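Local structure of PA14 domain-containing protein (Clostridium clariflavum, 6QDI) at residues D7-I12 with S44-W49; F63-D68 with L79-W84; W84-G89 with E109-T114. The protein probably senses plant biomass outside the cell, its tandem calcium-binding PA14 domains binding sugars as the sensory end of a membrane-bound RsgI-type anti-sigma factor. All coordinates share one frame; numbering follows the deposited sequence. Where two conformers were deposited one is given.

Contact 1. Residues D7-I12 with S44-W49; sequences DYFDNI and SYSVRW. With CA (calcium ion), chain G.
Val47 lays CG1 over the centre of the Tyr8 ring, a CH-pi contact 3.8 Å from the centroid and 10° off the ring normal. The same methyl also lies above one face of the Trp49 ring, nearer its rim, while CG2 leans on Tyr8 CD2. The phenol end of Tyr8 reaches past Val47 to Trp49, and Asp23 receives hydrogen bonds from both Tyr8 OH and Trp49 NE1. The other face of the sheet carries Asp7, Phe9, Ser46 and Arg48. There the Phe9 ring has the carbonyl oxygen of Ser46 at its edge, and its CZ lies 3.8 Å from Arg48 NH1, ring and guanidinium planes 77° apart. A water at the edge of the Arg48 guanidinium, in its plane, accepts from NH1 and donates to Asp7 OD2; Arg48 NE is salt-bridged to Glu109.

The backbones pair antiparallel: Asp7 with Arg48 and Phe9 with Ser46 are hydrogen-bonded pairs, Tyr8 with Val47 the non-hydrogen-bonded pair between them. Ser46 OG, held between its own N and carbonyl carbon (chi1 57°), gives a 2.7 Å bond to Asn11 O and is also hydrogen-bonded to Leu14 N, tying down the chain as it leaves the strand. Beyond, Asp10 O and Ser44 O come within 2.9 Å because both bind calcium, at 2.4 and 2.3 Å. With Ser44 OG, Asp42 and three waters they form a calcium site at the end of a PA14 beta-sheet.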
loop_
_atom_site.group_PDB
_atom_site.type_symbol
_atom_site.label_atom_id
_atom_site.label_comp_id
_atom_site.label_asym_id
_atom_site.label_seq_id
_atom_site.Cartn_x
_atom_site.Cartn_y
_atom_site.Cartn_z
ATOM N N ASP A 7 4.018 -7.255 7.301
ATOM C CA ASP A 7 4.434 -6.030 6.644
ATOM C C ASP A 7 3.150 -5.291 6.318
ATOM O O ASP A 7 2.271 -5.817 5.608
ATOM C CB ASP A 7 5.255 -6.354 5.408
ATOM C CG ASP A 7 6.596 -6.949 5.742
ATOM O OD1 ASP A 7 7.229 -6.564 6.727
ATOM O OD2 ASP A 7 7.005 -7.854 4.981
ATOM N N TYR A 8 3.071 -4.073 6.829
ATOM C CA TYR A 8 1.890 -3.255 6.742
ATOM C C TYR A 8 2.102 -2.118 5.759
ATOM O O TYR A 8 3.082 -1.358 5.867
ATOM C CB TYR A 8 1.538 -2.667 8.160
ATOM C CG TYR A 8 1.043 -3.738 9.121
ATOM C CD1 TYR A 8 1.914 -4.671 9.683
ATOM C CD2 TYR A 8 -0.295 -3.818 9.432
ATOM C CE1 TYR A 8 1.462 -5.677 10.512
ATOM C CE2 TYR A 8 -0.782 -4.823 10.259
ATOM C CZ TYR A 8 0.096 -5.756 10.785
ATOM O OH TYR A 8 -0.441 -6.730 11.619
ATOM N N PHE A 9 1.145 -1.993 4.837
ATOM C CA PHE A 9 1.220 -1.083 3.704
ATOM C C PHE A 9 0.099 -0.070 3.774
ATOM O O PHE A 9 -1.032 -0.386 4.171
ATOM C CB PHE A 9 1.115 -1.872 2.395
ATOM C CG PHE A 9 2.250 -2.855 2.211
ATOM C CD1 PHE A 9 3.403 -2.482 1.542
ATOM C CD2 PHE A 9 2.150 -4.166 2.647
ATOM C CE1 PHE A 9 4.448 -3.379 1.378
ATOM C CE2 PHE A 9 3.201 -5.059 2.482
ATOM C CZ PHE A 9 4.330 -4.646 1.836
ATOM N N ASP A 10 0.392 1.141 3.330
ATOM C CA ASP A 10 -0.520 2.267 3.443
ATOM C C ASP A 10 -1.587 2.293 2.359
ATOM O O ASP A 10 -2.438 3.153 2.400
ATOM C CB ASP A 10 0.244 3.610 3.405
ATOM C CG ASP A 10 -0.003 4.526 4.613
ATOM O OD1 ASP A 10 -0.668 4.182 5.542
ATOM O OD2 ASP A 10 0.687 5.606 4.690
ATOM N N ASN A 11 -1.520 1.406 1.376
ATOM C CA ASN A 11 -2.474 1.356 0.264
ATOM C C ASN A 11 -3.205 0.018 0.249
ATOM O O ASN A 11 -2.833 -0.916 0.975
ATOM C CB ASN A 11 -1.709 1.549 -1.066
ATOM C CG ASN A 11 -1.085 2.912 -1.141
ATOM O OD1 ASN A 11 -1.683 3.903 -0.733
ATOM N ND2 ASN A 11 0.080 2.977 -1.765
ATOM N N ILE A 12 -4.201 -0.128 -0.619
ATOM C CA ILE A 12 -4.970 -1.393 -0.712
ATOM C C ILE A 12 -4.221 -2.518 -1.402
ATOM O O ILE A 12 -4.692 -3.650 -1.364
ATOM C CB ILE A 12 -6.318 -1.210 -1.429
ATOM C CG1 ILE A 12 -6.176 -0.808 -2.896
ATOM C CG2 ILE A 12 -7.195 -0.204 -0.671
ATOM C CD1 ILE A 12 -7.386 -1.140 -3.727
ATOM N N SER A 44 -7.934 2.509 4.022
ATOM C CA SER A 44 -7.353 1.821 2.855
ATOM C C SER A 44 -5.963 1.313 3.201
ATOM O O SER A 44 -5.025 2.107 3.317
ATOM C CB SER A 44 -7.321 2.702 1.634
ATOM O OG SER A 44 -6.643 3.905 1.838
ATOM N N TYR A 45 -5.796 0.008 3.415
ATOM C CA TYR A 45 -4.501 -0.517 3.840
ATOM C C TYR A 45 -4.440 -1.984 3.508
ATOM O O TYR A 45 -5.435 -2.594 3.107
ATOM C CB TYR A 45 -4.229 -0.229 5.355
ATOM C CG TYR A 45 -5.293 -0.759 6.279
ATOM C CD1 TYR A 45 -5.271 -2.079 6.688
ATOM C CD2 TYR A 45 -6.330 0.052 6.740
ATOM C CE1 TYR A 45 -6.268 -2.594 7.546
ATOM C CE2 TYR A 45 -7.313 -0.451 7.582
ATOM C CZ TYR A 45 -7.275 -1.769 7.962
ATOM O OH TYR A 45 -8.249 -2.313 8.778
ATOM N N SER A 46 -3.248 -2.552 3.636
ATOM C CA SER A 46 -3.080 -3.957 3.291
ATOM C C SER A 46 -1.911 -4.506 4.089
ATOM O O SER A 46 -1.100 -3.738 4.646
ATOM C CB SER A 46 -2.913 -4.134 1.766
ATOM O OG SER A 46 -1.812 -3.364 1.264
ATOM N N VAL A 47 -1.842 -5.826 4.194
ATOM C CA VAL A 47 -0.856 -6.512 5.011
ATOM C C VAL A 47 -0.425 -7.773 4.320
ATOM O O VAL A 47 -1.246 -8.493 3.708
ATOM C CB VAL A 47 -1.441 -6.874 6.412
ATOM C CG1 VAL A 47 -0.324 -7.330 7.328
ATOM C CG2 VAL A 47 -2.198 -5.716 7.034
ATOM N N ARG A 48 0.878 -8.084 4.421
ATOM C CA ARG A 48 1.387 -9.389 4.042
ATOM C C ARG A 48 2.042 -10.026 5.261
ATOM O O ARG A 48 2.926 -9.437 5.884
ATOM C CB ARG A 48 2.418 -9.329 2.942
ATOM C CG ARG A 48 2.957 -10.684 2.536
ATOM C CD ARG A 48 4.030 -10.609 1.477
ATOM N NE ARG A 48 3.522 -10.088 0.229
ATOM C CZ ARG A 48 3.875 -8.937 -0.333
ATOM N NH1 ARG A 48 4.663 -8.085 0.262
ATOM N NH2 ARG A 48 3.315 -8.600 -1.513
ATOM N N TRP A 49 1.611 -11.244 5.577
ATOM C CA TRP A 49 2.263 -12.065 6.602
ATOM C C TRP A 49 3.067 -13.168 5.966
ATOM O O TRP A 49 2.590 -13.861 5.050
ATOM C CB TRP A 49 1.237 -12.698 7.554
ATOM C CG TRP A 49 0.611 -11.730 8.491
ATOM C CD1 TRP A 49 1.120 -11.276 9.654
ATOM C CD2 TRP A 49 -0.675 -11.102 8.361
ATOM N NE1 TRP A 49 0.275 -10.411 10.251
ATOM C CE2 TRP A 49 -0.847 -10.284 9.477
ATOM C CE3 TRP A 49 -1.694 -11.138 7.372
ATOM C CZ2 TRP A 49 -1.978 -9.525 9.659
ATOM C CZ3 TRP A 49 -2.839 -10.371 7.588
ATOM C CH2 TRP A 49 -2.945 -9.572 8.697
HETATM CA CA CA G . -4.432 4.350 2.987
HETATM O O HOH W 1 5.567 -10.411 5.329
HETATM O O HOH W 2 6.649 -8.236 2.390
HETATM O O HOH W 3 -3.447 4.003 5.123
HETATM O O HOH W 4 -4.068 4.588 0.565
HETATM O O HOH W 5 -2.744 6.167 2.879
#

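Contact 2. Residues F63-D68 with L79-W84; sequences FYISRD and LIIDKW. With CA (calcium ion), chain D.
Ile81 meets Ile65 through its terminal methyl: Ile81 CD1 lies 3.8 Å from Ile65 CG1 and equally close to Ile65 CD1, and it also touches the carbonyl oxygen of Phe63. A second apolar pair lies beside it, where Ile80 CD1 approaches Phe63 CD1 at 3.7 Å, oblique to the ring. Ile80 and Ile81 can both turn toward strand 59-68 because they form a classic beta bulge opposite Leu73, which breaks the usual alternation of side chains. The two segments run 18° from parallel with their axes 8.6 Å apart, and no hydrogen bond joins them. They belong to different sheets, so side chains fill the distance between the backbones.

The polar contact lies at the other end. Arg67 extends from CG to NE and crosses Lys83 at about a right angle, placing Lys83 O over one face of its guanidinium, 3.3 Å from NH2. That position is too poorly angled for a hydrogen bond, and Arg67 NE packs 3.5 Å from Lys83 CB. The N-H groups have partners outside the two segments: Glu92 takes NE and Asp85 takes NH1 in salt bridges, while Asn69 O accepts from NH2. The Lys83 chain, bent at chi2 (-71°), leads its amine away, leaving NZ 6.1 Å from Arg67 NH1.

The contact thus joins two beta-sheets by apolar packing that gives way to a buried arginine. Two carboxylates probably offset its charge, and its bond to Asn69 O ties it to the residue after Asp68, whose OD1 binds calcium at 2.3 Å.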
loop_
_atom_site.group_PDB
_atom_site.type_symbol
_atom_site.label_atom_id
_atom_site.label_comp_id
_atom_site.label_asym_id
_atom_site.label_seq_id
_atom_site.Cartn_x
_atom_site.Cartn_y
_atom_site.Cartn_z
ATOM N N PHE A 63 -7.948 -24.892 6.307
ATOM C CA PHE A 63 -7.727 -23.526 6.754
ATOM C C PHE A 63 -8.982 -22.716 6.497
ATOM O O PHE A 63 -9.578 -22.854 5.406
ATOM C CB PHE A 63 -6.506 -22.903 6.044
ATOM C CG PHE A 63 -5.211 -23.552 6.493
ATOM C CD1 PHE A 63 -4.725 -24.710 5.873
ATOM C CD2 PHE A 63 -4.519 -23.060 7.567
ATOM C CE1 PHE A 63 -3.596 -25.343 6.350
ATOM C CE2 PHE A 63 -3.381 -23.661 8.015
ATOM C CZ PHE A 63 -2.898 -24.794 7.408
ATOM N N TYR A 64 -9.385 -21.928 7.485
ATOM C CA TYR A 64 -10.572 -21.114 7.405
ATOM C C TYR A 64 -10.151 -19.656 7.510
ATOM O O TYR A 64 -9.386 -19.297 8.421
ATOM C CB TYR A 64 -11.545 -21.399 8.559
ATOM C CG TYR A 64 -11.866 -22.854 8.784
ATOM C CD1 TYR A 64 -10.994 -23.684 9.462
ATOM C CD2 TYR A 64 -13.061 -23.394 8.353
ATOM C CE1 TYR A 64 -11.298 -25.018 9.717
ATOM C CE2 TYR A 64 -13.386 -24.736 8.606
ATOM C CZ TYR A 64 -12.485 -25.535 9.234
ATOM O OH TYR A 64 -12.831 -26.853 9.464
ATOM N N ILE A 65 -10.716 -18.822 6.648
ATOM C CA ILE A 65 -10.533 -17.403 6.721
ATOM C C ILE A 65 -11.866 -16.695 6.857
ATOM O O ILE A 65 -12.808 -16.977 6.133
ATOM C CB ILE A 65 -9.723 -16.910 5.525
ATOM C CG1 ILE A 65 -8.255 -17.378 5.706
ATOM C CG2 ILE A 65 -9.715 -15.391 5.465
ATOM C CD1 ILE A 65 -7.192 -16.942 4.749
ATOM N N SER A 66 -11.908 -15.756 7.803
ATOM C CA SER A 66 -12.935 -14.708 7.890
ATOM C C SER A 66 -12.256 -13.421 7.460
ATOM O O SER A 66 -11.160 -13.128 7.962
ATOM C CB SER A 66 -13.434 -14.600 9.342
ATOM O OG SER A 66 -13.874 -15.841 9.845
ATOM N N ARG A 67 -12.873 -12.666 6.540
ATOM C CA ARG A 67 -12.164 -11.554 5.922
ATOM C C ARG A 67 -13.100 -10.392 5.611
ATOM O O ARG A 67 -14.222 -10.569 5.116
ATOM C CB ARG A 67 -11.490 -11.994 4.618
ATOM C CG ARG A 67 -12.476 -12.436 3.529
ATOM C CD ARG A 67 -11.859 -12.954 2.273
ATOM N NE ARG A 67 -12.857 -13.263 1.272
ATOM C CZ ARG A 67 -13.339 -12.427 0.376
ATOM N NH1 ARG A 67 -14.212 -12.872 -0.516
ATOM N NH2 ARG A 67 -12.933 -11.154 0.336
ATOM N N ASP A 68 -12.531 -9.201 5.760
ATOM C CA ASP A 68 -13.134 -7.963 5.236
ATOM C C ASP A 68 -11.917 -7.085 5.005
ATOM O O ASP A 68 -11.383 -6.586 5.987
ATOM C CB ASP A 68 -14.127 -7.399 6.221
ATOM C CG ASP A 68 -14.704 -6.103 5.778
ATOM O OD1 ASP A 68 -14.176 -5.497 4.808
ATOM O OD2 ASP A 68 -15.704 -5.637 6.422
ATOM N N LEU A 79 -1.445 -21.820 -3.490
ATOM C CA LEU A 79 -2.508 -20.851 -3.203
ATOM C C LEU A 79 -3.787 -21.629 -2.957
ATOM O O LEU A 79 -4.409 -22.123 -3.885
ATOM C CB LEU A 79 -2.634 -19.906 -4.394
ATOM C CG LEU A 79 -3.669 -18.802 -4.320
ATOM C CD1 LEU A 79 -3.499 -17.921 -3.080
ATOM C CD2 LEU A 79 -3.620 -17.951 -5.588
ATOM N N ILE A 80 -4.210 -21.712 -1.701
ATOM C CA ILE A 80 -5.363 -22.538 -1.333
ATOM C C ILE A 80 -6.613 -21.722 -1.047
ATOM O O ILE A 80 -7.680 -22.282 -1.057
ATOM C CB ILE A 80 -5.065 -23.491 -0.164
ATOM C CG1 ILE A 80 -4.727 -22.762 1.135
ATOM C CG2 ILE A 80 -3.996 -24.491 -0.567
ATOM C CD1 ILE A 80 -4.740 -23.664 2.351
ATOM N N ILE A 81 -6.491 -20.413 -0.784
ATOM C CA ILE A 81 -7.632 -19.522 -0.698
ATOM C C ILE A 81 -7.300 -18.295 -1.548
ATOM O O ILE A 81 -6.352 -17.579 -1.237
ATOM C CB ILE A 81 -7.983 -19.105 0.757
ATOM C CG1 ILE A 81 -8.366 -20.324 1.588
ATOM C CG2 ILE A 81 -9.116 -18.088 0.749
ATOM C CD1 ILE A 81 -8.578 -20.052 3.066
ATOM N N ASP A 82 -8.051 -18.115 -2.617
ATOM C CA ASP A 82 -7.794 -17.019 -3.568
ATOM C C ASP A 82 -9.040 -16.159 -3.637
ATOM O O ASP A 82 -9.946 -16.412 -4.436
ATOM C CB ASP A 82 -7.443 -17.597 -4.936
ATOM C CG ASP A 82 -7.034 -16.534 -5.946
ATOM O OD1 ASP A 82 -6.974 -15.333 -5.564
ATOM O OD2 ASP A 82 -6.764 -16.885 -7.116
ATOM N N LYS A 83 -9.104 -15.166 -2.750
ATOM C CA LYS A 83 -10.328 -14.386 -2.524
ATOM C C LYS A 83 -10.001 -12.903 -2.397
ATOM O O LYS A 83 -10.341 -12.240 -1.421
ATOM C CB LYS A 83 -11.100 -14.925 -1.310
ATOM C CG LYS A 83 -11.637 -16.352 -1.507
ATOM C CD LYS A 83 -12.795 -16.398 -2.498
ATOM C CE LYS A 83 -13.126 -17.835 -2.773
ATOM N NZ LYS A 83 -14.183 -17.996 -3.754
ATOM N N TRP A 84 -9.360 -12.383 -3.438
ATOM C CA TRP A 84 -8.832 -11.010 -3.455
ATOM C C TRP A 84 -9.896 -10.092 -4.027
ATOM O O TRP A 84 -9.809 -9.625 -5.146
ATOM C CB TRP A 84 -7.554 -10.971 -4.249
ATOM C CG TRP A 84 -6.717 -9.757 -4.062
ATOM C CD1 TRP A 84 -6.487 -8.771 -4.983
ATOM C CD2 TRP A 84 -5.952 -9.411 -2.903
ATOM N NE1 TRP A 84 -5.617 -7.851 -4.465
ATOM C CE2 TRP A 84 -5.277 -8.207 -3.187
ATOM C CE3 TRP A 84 -5.762 -10.006 -1.653
ATOM C CZ2 TRP A 84 -4.388 -7.610 -2.282
ATOM C CZ3 TRP A 84 -4.915 -9.411 -0.743
ATOM C CH2 TRP A 84 -4.222 -8.210 -1.056
HETATM CA CA CA D . -13.777 -3.225 4.524
#

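Contact 3. Residues W84-G89 with E109-T114; sequences WDNLVG and EYFNNT. With CA (calcium ion), chain D.
Phe111 drives an edge into the face of Trp84: the six-membered rings are 4.6 Å apart at their centroids and their planes stand 70° to each other, a T-shaped stack. Phe111 CD2 lies over the middle of the indole, 3.5 Å from Trp84 CE2. The indole's own edge abuts the strand backbone, with Trp84 CZ3 3.5 Å from Tyr110 N. Trp84 starts off to one side at CB, but its trans chi1 (-164°) brings the ring over to the strand.

Further along, the rim of the Phe111 ring meets Asn86 OD1 near its plane, and its CZ touches Asp85 O. Asn86 and Asn113 cross obliquely, their amide planes 60° apart. Asn113 ND2 donates to Asn86 OD1 at 3.0 Å, coming from above the carbonyl plane instead of along a lone pair, and Asn113 OD1 accepts from Val185 N. A water accepts from Asn86 ND2 and, weakly, from Asn113 ND2. Asp85 OD1 accepts from Leu87 N in an Asx turn and is salt-bridged to Arg67.

The connection from strand 78-83 to the weakly bonded strand about 88-89 thereby lies over one side of strand 104-113, which is itself flanked in its sheet by strands 44-53 and 71-75.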
loop_
_atom_site.group_PDB
_atom_site.type_symbol
_atom_site.label_atom_id
_atom_site.label_comp_id
_atom_site.label_asym_id
_atom_site.label_seq_id
_atom_site.Cartn_x
_atom_site.Cartn_y
_atom_site.Cartn_z
ATOM N N TRP A 84 -9.360 -12.383 -3.438
ATOM C CA TRP A 84 -8.832 -11.010 -3.455
ATOM C C TRP A 84 -9.896 -10.092 -4.027
ATOM O O TRP A 84 -9.809 -9.625 -5.146
ATOM C CB TRP A 84 -7.554 -10.971 -4.249
ATOM C CG TRP A 84 -6.717 -9.757 -4.062
ATOM C CD1 TRP A 84 -6.487 -8.771 -4.983
ATOM C CD2 TRP A 84 -5.952 -9.411 -2.903
ATOM N NE1 TRP A 84 -5.617 -7.851 -4.465
ATOM C CE2 TRP A 84 -5.277 -8.207 -3.187
ATOM C CE3 TRP A 84 -5.762 -10.006 -1.653
ATOM C CZ2 TRP A 84 -4.388 -7.610 -2.282
ATOM C CZ3 TRP A 84 -4.915 -9.411 -0.743
ATOM C CH2 TRP A 84 -4.222 -8.210 -1.056
ATOM N N ASP A 85 -10.931 -9.848 -3.234
ATOM C CA ASP A 85 -12.091 -9.106 -3.726
ATOM C C ASP A 85 -12.717 -8.304 -2.596
ATOM O O ASP A 85 -12.309 -8.409 -1.431
ATOM C CB ASP A 85 -13.078 -10.019 -4.469
ATOM C CG ASP A 85 -13.672 -11.058 -3.562
ATOM O OD1 ASP A 85 -14.161 -10.705 -2.466
ATOM O OD2 ASP A 85 -13.654 -12.250 -3.956
ATOM N N ASN A 86 -13.700 -7.471 -2.987
ATOM C CA ASN A 86 -14.324 -6.540 -2.039
ATOM C C ASN A 86 -15.465 -7.066 -1.266
ATOM O O ASN A 86 -16.076 -6.314 -0.505
ATOM C CB ASN A 86 -14.711 -5.275 -2.782
ATOM C CG ASN A 86 -13.486 -4.504 -3.184
ATOM O OD1 ASN A 86 -12.805 -4.013 -2.333
ATOM N ND2 ASN A 86 -13.153 -4.482 -4.448
ATOM N N LEU A 87 -15.794 -8.336 -1.422
ATOM C CA LEU A 87 -16.824 -8.901 -0.627
ATOM C C LEU A 87 -16.300 -9.011 0.839
ATOM O O LEU A 87 -15.087 -8.755 1.201
ATOM C CB LEU A 87 -17.231 -10.259 -1.191
ATOM C CG LEU A 87 -17.668 -10.280 -2.652
ATOM C CD1 LEU A 87 -17.934 -11.709 -3.101
ATOM C CD2 LEU A 87 -18.911 -9.403 -2.810
ATOM N N VAL A 88 -17.219 -9.454 1.668
ATOM C CA VAL A 88 -16.913 -9.919 3.021
ATOM C C VAL A 88 -17.118 -11.418 3.009
ATOM O O VAL A 88 -18.181 -11.910 2.600
ATOM C CB VAL A 88 -17.808 -9.227 4.043
ATOM C CG1 VAL A 88 -17.612 -9.831 5.420
ATOM C CG2 VAL A 88 -17.502 -7.714 4.047
ATOM N N GLY A 89 -16.089 -12.157 3.433
ATOM C CA GLY A 89 -16.122 -13.616 3.374
ATOM C C GLY A 89 -16.070 -14.203 4.757
ATOM O O GLY A 89 -15.177 -13.942 5.529
ATOM N N GLU A 109 -1.850 -12.643 2.291
ATOM C CA GLU A 109 -2.013 -11.261 1.882
ATOM C C GLU A 109 -3.462 -10.827 2.134
ATOM O O GLU A 109 -4.387 -11.622 1.955
ATOM C CB GLU A 109 -1.634 -11.108 0.414
ATOM C CG GLU A 109 -0.149 -11.257 0.194
ATOM C CD GLU A 109 0.324 -11.302 -1.240
ATOM O OE1 GLU A 109 -0.505 -11.268 -2.167
ATOM O OE2 GLU A 109 1.560 -11.292 -1.423
ATOM N N TYR A 110 -3.627 -9.573 2.535
ATOM C CA TYR A 110 -4.916 -9.073 3.001
ATOM C C TYR A 110 -5.065 -7.604 2.605
ATOM O O TYR A 110 -4.071 -6.857 2.638
ATOM C CB TYR A 110 -4.935 -9.198 4.556
ATOM C CG TYR A 110 -5.994 -8.328 5.183
ATOM C CD1 TYR A 110 -7.321 -8.717 5.236
ATOM C CD2 TYR A 110 -5.683 -7.044 5.613
ATOM C CE1 TYR A 110 -8.298 -7.860 5.714
ATOM C CE2 TYR A 110 -6.653 -6.155 6.043
ATOM C CZ TYR A 110 -7.971 -6.568 6.081
ATOM O OH TYR A 110 -8.920 -5.685 6.521
ATOM N N PHE A 111 -6.298 -7.163 2.332
ATOM C CA PHE A 111 -6.561 -5.739 2.219
ATOM C C PHE A 111 -7.867 -5.316 2.811
ATOM O O PHE A 111 -8.847 -6.076 2.798
ATOM C CB PHE A 111 -6.423 -5.214 0.760
ATOM C CG PHE A 111 -7.551 -5.580 -0.187
ATOM C CD1 PHE A 111 -8.672 -4.763 -0.315
ATOM C CD2 PHE A 111 -7.483 -6.707 -0.982
ATOM C CE1 PHE A 111 -9.681 -5.062 -1.203
ATOM C CE2 PHE A 111 -8.491 -6.996 -1.891
ATOM C CZ PHE A 111 -9.596 -6.197 -2.009
ATOM N N ASN A 112 -7.911 -4.058 3.246
ATOM C CA ASN A 112 -9.140 -3.345 3.582
ATOM C C ASN A 112 -9.339 -2.236 2.583
ATOM O O ASN A 112 -8.449 -1.403 2.399
ATOM C CB ASN A 112 -9.140 -2.793 4.988
ATOM C CG ASN A 112 -10.517 -2.308 5.391
ATOM O OD1 ASN A 112 -11.493 -2.756 4.808
ATOM N ND2 ASN A 112 -10.622 -1.408 6.378
ATOM N N ASN A 113 -10.521 -2.191 1.956
ATOM C CA ASN A 113 -10.891 -1.147 1.007
ATOM C C ASN A 113 -12.181 -0.472 1.508
ATOM O O ASN A 113 -13.258 -0.730 0.970
ATOM C CB ASN A 113 -11.080 -1.739 -0.370
ATOM C CG ASN A 113 -11.386 -0.700 -1.431
ATOM O OD1 ASN A 113 -11.290 0.485 -1.240
ATOM N ND2 ASN A 113 -11.727 -1.179 -2.577
ATOM N N THR A 114 -12.005 0.383 2.517
ATOM C CA THR A 114 -13.043 1.146 3.251
ATOM C C THR A 114 -13.792 0.292 4.262
ATOM O O THR A 114 -13.872 -0.945 4.170
ATOM C CB THR A 114 -14.060 1.893 2.367
ATOM O OG1 THR A 114 -15.048 1.012 1.816
ATOM C CG2 THR A 114 -13.362 2.682 1.282
HETATM CA CA CA D . -13.777 -3.225 4.524
HETATM O O HOH W 6 -10.665 -3.401 -4.503
#

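All three contacts lie in the first PA14 domain. Contacts 1 and 3 meet across neighbouring strands 44-53 and 104-113, their centres about 11 Å apart: the Arg48-Glu109 salt bridge (NE to OE2, 2.8 Å) spans them and Val47 O probably accepts from Tyr110 N at 2.9 Å. Contacts 2 and 3, about 10 Å apart between centres, share Trp84 and a calcium site, to which contact 2 supplies Asp68 and contact 3 Asn112 and Thr114; Asn69 and Asn116 complete the protein ligands. Tyr110 OH, 2.7 Å from Asp68 O, connects the two sheets there. Contact 1 holds a separate calcium of this domain, and its Tyr45 side chain comes within about 3 Å of that of Asn112.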